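Local coordinates for Ras GTPase-activating-like protein rng2 (Schizosaccharomyces pombe, PDB 1P2X), which is a component of the contractile F-actin ring, required for its construction at the division site, and binds actin filaments through its calponin-homology domain, at residues 103-106 against 107-111. Residues are numbered along the deposited sequence; the frame is centred on the assembly and turned at random.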
loop_
_atom_site.group_PDB
_atom_site.type_symbol
_atom_site.label_atom_id
_atom_site.label_comp_id
_atom_site.label_asym_id
_atom_site.label_seq_id
_atom_site.Cartn_x
_atom_site.Cartn_y
_atom_site.Cartn_z
ATOM N N PRO A 103 5.700 1.341 4.844
ATOM C CA PRO A 103 4.550 2.068 5.393
ATOM C C PRO A 103 4.208 3.324 4.581
ATOM O O PRO A 103 3.063 3.786 4.585
ATOM C CB PRO A 103 5.009 2.411 6.813
ATOM C CG PRO A 103 5.857 1.227 7.170
ATOM C CD PRO A 103 6.662 0.997 5.911
ATOM N N LYS A 104 5.199 3.882 3.896
ATOM C CA LYS A 104 4.965 5.068 3.080
ATOM C C LYS A 104 4.193 4.676 1.832
ATOM O O LYS A 104 3.486 5.494 1.241
ATOM C CB LYS A 104 6.285 5.736 2.692
ATOM C CG LYS A 104 6.114 7.058 1.968
ATOM C CD LYS A 104 7.441 7.790 1.804
ATOM C CE LYS A 104 8.111 8.022 3.150
ATOM N NZ LYS A 104 9.399 8.765 3.001
ATOM N N VAL A 105 4.333 3.418 1.425
ATOM C CA VAL A 105 3.594 2.918 0.273
ATOM C C VAL A 105 2.126 2.814 0.671
ATOM O O VAL A 105 1.243 3.294 -0.040
ATOM C CB VAL A 105 4.120 1.533 -0.173
ATOM C CG1 VAL A 105 3.202 0.928 -1.217
ATOM C CG2 VAL A 105 5.533 1.674 -0.733
ATOM N N ILE A 106 1.880 2.195 1.822
ATOM C CA ILE A 106 0.530 2.043 2.347
ATOM C C ILE A 106 -0.104 3.422 2.516
ATOM O O ILE A 106 -1.286 3.613 2.246
ATOM C CB ILE A 106 0.557 1.310 3.710
ATOM C CG1 ILE A 106 1.186 -0.082 3.546
ATOM C CG2 ILE A 106 -0.839 1.195 4.283
ATOM C CD1 ILE A 106 0.567 -0.913 2.420
ATOM N N TYR A 107 0.702 4.376 2.977
ATOM C CA TYR A 107 0.267 5.759 3.170
ATOM C C TYR A 107 -0.114 6.359 1.819
ATOM O O TYR A 107 -1.159 6.984 1.673
ATOM C CB TYR A 107 1.404 6.568 3.802
ATOM C CG TYR A 107 1.105 8.041 4.009
ATOM C CD1 TYR A 107 0.057 8.459 4.830
ATOM C CD2 TYR A 107 1.885 9.014 3.393
ATOM C CE1 TYR A 107 -0.201 9.818 5.024
ATOM C CE2 TYR A 107 1.634 10.365 3.575
ATOM C CZ TYR A 107 0.594 10.760 4.386
ATOM O OH TYR A 107 0.339 12.099 4.536
ATOM N N CYS A 108 0.740 6.151 0.827
ATOM C CA CYS A 108 0.475 6.667 -0.500
ATOM C C CYS A 108 -0.840 6.096 -1.028
ATOM O O CYS A 108 -1.656 6.825 -1.612
ATOM C CB CYS A 108 1.633 6.326 -1.443
ATOM S SG CYS A 108 1.346 6.807 -3.163
ATOM N N ILE A 109 -1.067 4.804 -0.798
ATOM C CA ILE A 109 -2.293 4.159 -1.267
ATOM C C ILE A 109 -3.559 4.753 -0.635
ATOM O O ILE A 109 -4.589 4.883 -1.300
ATOM C CB ILE A 109 -2.246 2.644 -1.004
ATOM C CG1 ILE A 109 -1.199 1.998 -1.925
ATOM C CG2 ILE A 109 -3.628 2.026 -1.203
ATOM C CD1 ILE A 109 -0.978 0.533 -1.681
ATOM N N HIS A 110 -3.484 5.102 0.648
ATOM C CA HIS A 110 -4.626 5.694 1.334
ATOM C C HIS A 110 -4.934 7.075 0.724
ATOM O O HIS A 110 -6.085 7.387 0.416
ATOM C CB HIS A 110 -4.348 5.854 2.839
ATOM C CG HIS A 110 -4.591 4.615 3.650
ATOM N ND1 HIS A 110 -5.491 4.582 4.695
ATOM C CD2 HIS A 110 -4.013 3.389 3.611
ATOM C CE1 HIS A 110 -5.459 3.390 5.265
ATOM N NE2 HIS A 110 -4.566 2.648 4.631
ATOM N N ALA A 111 -3.896 7.889 0.548
ATOM C CA ALA A 111 -4.056 9.237 0.006
ATOM C C ALA A 111 -4.639 9.167 -1.407
ATOM O O ALA A 111 -5.548 9.927 -1.751
ATOM C CB ALA A 111 -2.715 9.963 -0.002
#
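His110 folds back along helix 102-117 to lie beside Ile106, one turn earlier, the two side chains pointing the same way. Its CB is 3.8 Å from Ile106 O, and chi1 of -83° swings CG to the side of its own backbone N, opposite the carbonyl carbon, which turns the ring back toward the preceding turn. CG keeps near the same oxygen, and CD2 comes within 3.1 Å of Ile106 O, which sits at the ring edge, near its plane. CD2 also packs 3.9 Å from Ile106 CG2. At the tip, NE2 is 4.0 Å from that methyl and is hydrogen-bonded to the carbonyl oxygen of Arg12 in helix 2-23, while Phe156 meets the imidazole edge-to-face. Ile106 O is thus approached by a ring carbon and also accepts the His110 backbone N-H at 3.1 Å, with an angle of 149° at the hydrogen. Replacing the imidazole by the methyl of an alanine would remove NE2, and would probably leave Arg12 O without this donor and the Ile106 methyl without its ring neighbour. On another face, Val105 CG1 and Ile109 CD1 meet at 4.2 Å. Alongside run the i to i+4 helical hydrogen bonds, among them Ile109 N to Val105 O at 2.9 Å. Val105 packs on Ile96 of helix 93-96 and Ile109 on Ala16 of helix 2-23, consistent with a central helix of the calponin-homology bundle. A carbonyl oxygen can only accept, so NE2 carries the hydrogen of its bond to Arg12 O, and one buried histidine ties this helix to helix 2-23 by a polar bond.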